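Local coordinates for protein pullulanase (Klebsiella oxytoca, PDB 2YOC) that probably hydrolyses alpha-1,6-glucosidic linkages in pullulan and in branched alpha-glucans, at residues A343-A348 / S379-L384; S371-S376 / D562-T567. All blocks are in the same frame, centred on the assembly; numbering follows the deposited sequence.

Contact 1. Residues A343-A348 / S379-L384. With SO4 (sulfate ion), chain O.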
# COMPACT_ATOMS: atom_id res chain seq x y z
N ALA B 343 -38.56 -17.11 -53.03
CA ALA B 343 -38.80 -18.53 -52.76
C ALA B 343 -38.25 -18.93 -51.38
O ALA B 343 -37.26 -18.35 -50.88
CB ALA B 343 -38.17 -19.41 -53.83
N PHE B 344 -38.92 -19.92 -50.77
CA PHE B 344 -38.55 -20.47 -49.49
C PHE B 344 -37.60 -21.63 -49.74
O PHE B 344 -37.66 -22.26 -50.79
CB PHE B 344 -39.78 -20.88 -48.68
CG PHE B 344 -40.58 -19.69 -48.20
CD1 PHE B 344 -40.13 -18.92 -47.13
CD2 PHE B 344 -41.79 -19.37 -48.78
CE1 PHE B 344 -40.87 -17.83 -46.68
CE2 PHE B 344 -42.55 -18.30 -48.31
CZ PHE B 344 -42.07 -17.52 -47.28
N TYR B 345 -36.70 -21.88 -48.79
CA TYR B 345 -35.72 -22.94 -48.95
C TYR B 345 -35.15 -23.38 -47.64
O TYR B 345 -35.18 -22.65 -46.63
CB TYR B 345 -34.58 -22.51 -49.92
CG TYR B 345 -33.61 -21.51 -49.32
CD1 TYR B 345 -33.94 -20.17 -49.20
CD2 TYR B 345 -32.33 -21.91 -48.91
CE1 TYR B 345 -33.05 -19.25 -48.66
CE2 TYR B 345 -31.43 -21.00 -48.35
CZ TYR B 345 -31.80 -19.67 -48.21
OH TYR B 345 -30.94 -18.77 -47.64
N ARG B 346 -34.54 -24.56 -47.69
CA ARG B 346 -33.78 -25.18 -46.62
C ARG B 346 -32.74 -26.05 -47.32
O ARG B 346 -32.93 -26.42 -48.48
CB ARG B 346 -34.69 -26.06 -45.75
CG ARG B 346 -35.67 -25.28 -44.90
CD ARG B 346 -36.22 -26.11 -43.79
NE ARG B 346 -37.02 -27.22 -44.29
CZ ARG B 346 -38.24 -27.51 -43.86
NH1 ARG B 346 -38.81 -26.77 -42.91
NH2 ARG B 346 -38.89 -28.56 -44.34
N TYR B 347 -31.65 -26.37 -46.63
CA TYR B 347 -30.61 -27.25 -47.15
C TYR B 347 -30.87 -28.60 -46.59
O TYR B 347 -31.02 -28.73 -45.38
CB TYR B 347 -29.20 -26.79 -46.71
CG TYR B 347 -28.81 -25.44 -47.26
CD1 TYR B 347 -28.76 -25.22 -48.63
CD2 TYR B 347 -28.55 -24.37 -46.41
CE1 TYR B 347 -28.44 -23.97 -49.15
CE2 TYR B 347 -28.22 -23.11 -46.92
CZ TYR B 347 -28.15 -22.92 -48.29
OH TYR B 347 -27.82 -21.70 -48.81
N ALA B 348 -30.96 -29.62 -47.46
CA ALA B 348 -31.15 -31.00 -47.02
C ALA B 348 -29.75 -31.60 -46.84
O ALA B 348 -29.01 -31.79 -47.82
CB ALA B 348 -31.93 -31.77 -48.05
N SER B 379 -35.98 -20.63 -44.64
CA SER B 379 -35.24 -19.43 -45.04
C SER B 379 -35.94 -18.91 -46.34
O SER B 379 -36.58 -19.69 -47.05
CB SER B 379 -33.78 -19.78 -45.34
OG SER B 379 -33.12 -20.43 -44.28
N GLN B 380 -35.83 -17.61 -46.61
CA GLN B 380 -36.39 -17.02 -47.82
C GLN B 380 -35.29 -16.36 -48.65
O GLN B 380 -34.41 -15.71 -48.08
CB GLN B 380 -37.44 -15.97 -47.44
CG GLN B 380 -38.44 -15.72 -48.56
CD GLN B 380 -39.37 -14.57 -48.28
OE1 GLN B 380 -39.23 -13.84 -47.28
NE2 GLN B 380 -40.29 -14.35 -49.19
N VAL B 381 -35.34 -16.51 -49.98
CA VAL B 381 -34.40 -15.84 -50.89
C VAL B 381 -34.83 -14.37 -50.90
O VAL B 381 -36.00 -14.08 -51.16
CB VAL B 381 -34.40 -16.43 -52.33
CG1 VAL B 381 -33.61 -15.54 -53.29
CG2 VAL B 381 -33.87 -17.86 -52.36
N VAL B 382 -33.90 -13.46 -50.59
CA VAL B 382 -34.18 -12.03 -50.53
C VAL B 382 -33.06 -11.15 -51.09
O VAL B 382 -31.90 -11.56 -51.17
CB VAL B 382 -34.59 -11.61 -49.10
CG1 VAL B 382 -33.39 -11.28 -48.22
CG2 VAL B 382 -35.57 -10.45 -49.12
N ASP B 383 -33.44 -9.91 -51.48
CA ASP B 383 -32.54 -8.87 -51.97
C ASP B 383 -32.76 -7.62 -51.10
O ASP B 383 -33.65 -6.81 -51.41
CB ASP B 383 -32.80 -8.58 -53.45
CG ASP B 383 -31.98 -7.42 -53.97
OD1 ASP B 383 -30.73 -7.52 -53.94
OD2 ASP B 383 -32.59 -6.38 -54.33
N LEU B 384 -31.98 -7.49 -50.01
CA LEU B 384 -32.14 -6.35 -49.10
C LEU B 384 -32.04 -4.99 -49.78
O LEU B 384 -32.52 -3.99 -49.24
CB LEU B 384 -31.22 -6.45 -47.87
CG LEU B 384 -31.35 -7.70 -47.01
CD1 LEU B 384 -30.32 -7.70 -45.95
CD2 LEU B 384 -32.69 -7.79 -46.34
S SO4 O . -43.19 -11.44 -49.53
O1 SO4 O . -42.93 -12.60 -48.65
O2 SO4 O . -41.92 -10.98 -50.12
O3 SO4 O . -43.76 -10.32 -48.73
O4 SO4 O . -44.14 -11.81 -50.60

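Contact 2. Residues S371-S376 / D562-T567. With SO4 (sulfate ion), chain O.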
# COMPACT_ATOMS: atom_id res chain seq x y z
N SER B 371 -33.91 -13.35 -44.67
CA SER B 371 -35.38 -13.30 -44.57
C SER B 371 -35.86 -14.72 -44.23
O SER B 371 -35.22 -15.69 -44.66
CB SER B 371 -36.00 -12.83 -45.89
OG SER B 371 -37.41 -12.65 -45.82
N LEU B 372 -36.97 -14.86 -43.46
CA LEU B 372 -37.54 -16.16 -43.06
C LEU B 372 -39.08 -16.23 -43.15
O LEU B 372 -39.73 -15.20 -43.32
CB LEU B 372 -37.15 -16.49 -41.60
CG LEU B 372 -35.69 -16.40 -41.16
CD1 LEU B 372 -35.61 -15.90 -39.74
CD2 LEU B 372 -35.00 -17.76 -41.26
N SER B 373 -39.66 -17.45 -43.00
CA SER B 373 -41.11 -17.70 -42.91
C SER B 373 -41.50 -17.53 -41.41
O SER B 373 -40.61 -17.24 -40.59
CB SER B 373 -41.41 -19.13 -43.34
OG SER B 373 -40.85 -20.06 -42.42
N THR B 374 -42.79 -17.71 -41.04
CA THR B 374 -43.23 -17.58 -39.64
C THR B 374 -42.53 -18.64 -38.77
O THR B 374 -42.43 -19.81 -39.18
CB THR B 374 -44.77 -17.65 -39.54
OG1 THR B 374 -45.33 -16.66 -40.38
CG2 THR B 374 -45.29 -17.45 -38.11
N ASN B 375 -42.03 -18.20 -37.60
CA ASN B 375 -41.31 -19.01 -36.61
C ASN B 375 -39.98 -19.62 -37.13
O ASN B 375 -39.48 -20.63 -36.59
CB ASN B 375 -42.23 -19.99 -35.84
CG ASN B 375 -41.90 -20.16 -34.36
OD1 ASN B 375 -41.49 -19.22 -33.66
ND2 ASN B 375 -42.08 -21.36 -33.85
N SER B 376 -39.40 -18.96 -38.17
CA SER B 376 -38.11 -19.25 -38.79
C SER B 376 -37.98 -20.69 -39.30
O SER B 376 -36.87 -21.24 -39.34
CB SER B 376 -36.99 -18.87 -37.83
OG SER B 376 -37.32 -17.67 -37.12
N ASP B 562 -46.77 -8.87 -39.65
CA ASP B 562 -46.88 -10.16 -40.34
C ASP B 562 -45.48 -10.82 -40.42
O ASP B 562 -44.61 -10.36 -41.17
CB ASP B 562 -47.54 -10.00 -41.74
CG ASP B 562 -47.73 -11.29 -42.55
OD1 ASP B 562 -47.19 -12.36 -42.13
OD2 ASP B 562 -48.41 -11.24 -43.59
N PRO B 563 -45.27 -11.91 -39.64
CA PRO B 563 -43.95 -12.57 -39.62
C PRO B 563 -43.66 -13.51 -40.80
O PRO B 563 -42.60 -14.13 -40.84
CB PRO B 563 -43.96 -13.34 -38.30
CG PRO B 563 -45.37 -13.72 -38.13
CD PRO B 563 -46.19 -12.56 -38.69
N GLU B 564 -44.61 -13.64 -41.72
CA GLU B 564 -44.44 -14.50 -42.88
C GLU B 564 -43.85 -13.69 -44.02
O GLU B 564 -44.54 -12.88 -44.65
CB GLU B 564 -45.77 -15.16 -43.27
CG GLU B 564 -45.68 -16.14 -44.43
CD GLU B 564 -44.99 -17.48 -44.21
OE1 GLU B 564 -44.60 -17.81 -43.06
OE2 GLU B 564 -44.86 -18.21 -45.22
N GLY B 565 -42.56 -13.90 -44.25
CA GLY B 565 -41.86 -13.26 -45.35
C GLY B 565 -41.09 -12.02 -44.99
O GLY B 565 -40.62 -11.86 -43.85
N THR B 566 -40.93 -11.16 -46.00
CA THR B 566 -40.14 -9.93 -45.98
C THR B 566 -40.73 -8.78 -45.21
O THR B 566 -39.98 -7.87 -44.84
CB THR B 566 -39.77 -9.51 -47.40
OG1 THR B 566 -40.95 -9.10 -48.11
CG2 THR B 566 -39.02 -10.60 -48.15
N THR B 567 -42.06 -8.79 -44.93
CA THR B 567 -42.71 -7.70 -44.18
C THR B 567 -41.84 -7.15 -43.02
O THR B 567 -41.70 -5.92 -42.89
CB THR B 567 -44.16 -8.06 -43.82
OG1 THR B 567 -44.96 -7.81 -44.97
CG2 THR B 567 -44.71 -7.26 -42.67
S SO4 O . -43.19 -11.44 -49.53
O1 SO4 O . -42.93 -12.60 -48.65
O2 SO4 O . -41.92 -10.98 -50.12
O3 SO4 O . -43.76 -10.32 -48.73
O4 SO4 O . -44.14 -11.81 -50.60

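Contact 1. Residues A343-A348 / S379-L384
Tyr-345 and Ser-379 form an antiparallel hydrogen-bonded pair, which joins the short strand 379-380 to strand 344-353 in the beta sheet of the carbohydrate-binding module 48 region. Tyr-345 N donates a hydrogen bond to Ser-379 O (2.8 Å), and Ser-379 N returns a bond to Tyr-345 O (2.9 Å). One step along, Phe-344 and Gln-380 make a non-hydrogen-bonded pair, and Val-381 N then reaches Ala-343 O at 2.8 Å, extending the pairing just past the end of the short strand. At the sheet face carrying Gln-380, the side-chain amide has two roles: NE2 donates to O1 of a sulfate ion at 3.2 Å and also bonds Gly-342 O, while OE1 pairs with Ser-371 OG. Glutamine suits this place because one flat group offers both a donor and an acceptor. Its CG stands anti to the backbone N (chi1 -157°) and the chain runs on extended, so the methylene groups pass obliquely by the Phe-344 ring before the amide reaches the anion. Gln-380 CG makes an off-centre CH-pi contact with that ring, whose plane lies only 12° from that of the amide. Lys-315 adds a cation-pi contact to the same phenylalanine. The Tyr-345 ring belongs to the other face. There Val-381 CG2 touches Tyr-345 CD1 at 3.9 Å, and Phe-296 meets the tyrosine edge-to-face. Both hydroxyls find partners on Asp-366, Tyr-345 OH at the carboxylate atom OD2 and Ser-379 OG at the backbone N. Ser-379 is small enough for close approach, and its CB makes a CH-pi contact over the face of the Tyr-345 ring, 3.7 Å from the centroid and 24° off the normal.

Contact 2. Residues S371-S376 / D562-T567
Ser-373 and Glu-564 bring the two backbones within 4.6 Å, CA to CA, where residues 371-374 and 563-566 run in roughly opposite directions, 155° apart. The 562-567 segment is a loop, not a strand, and a single backbone bond spans the gap, from Gly-565 N to Leu-372 O at 3.3 Å, with the donor in the carbonyl plane. Gly-565 has a positive phi of 98°, and with its psi this is a conformation in which a CB would press on the preceding carbonyl oxygen, which suits glycine. Ahead of it, Asp-562 OD1 accepts from Glu-564 N at 2.9 Å in an Asx turn that shapes the loop. Glu-564 makes the main polar grip. Its chain bends at chi2 (72°), crossing Thr-374 at about a right angle, and OE1 takes two bonds from that residue: from the backbone N at 2.7 Å, and from OG1 at 3.0 Å on the anti lone pair. OE2 forms a salt bridge with Lys-315, which probably favours the carboxylate as an anion. Threonine serves well here because its methyl, CG2, also rests on Pro-563 CG at 3.7 Å while the hydroxyl bonds the acid. Farther along, Thr-566 holds sulfate O2 through OG1 (2.9 Å), and its CG2 packs on Ser-371 OG, a hydroxyl hydrogen-bonded to Gln-380. The antiparallel sheet here meets the loop leading into helix 567-582, which precedes barrel strand 586-591, consistent with an N-terminal beta-sandwich domain packing on the catalytic (beta/alpha)8 barrel, as in family relatives.

In the fold
Both contacts, with centres 11 Å apart, reach the same sheet through strands 371-372 and 379-380, which are consecutive in the chain and neighbours in the sheet. Gln-380 OE1 of contact 1 lies 2.6 Å from Ser-371 OG of contact 2, a probable hydrogen bond, and 3.4 Å from Thr-566 CG2. Phe-344 CZ also packs against Glu-564 OE2 at 3.5 Å. Both contacts meet the same sulfate, probably from the crystallisation liquor, which bridges Gln-380 NE2 and Thr-566 OG1. Contact 2 borders a calcium site: Ser-376 OG bonds Asp-469 OD2 and Asn-375 OD1 accepts from Glu-475 N, both residues being calcium ligands.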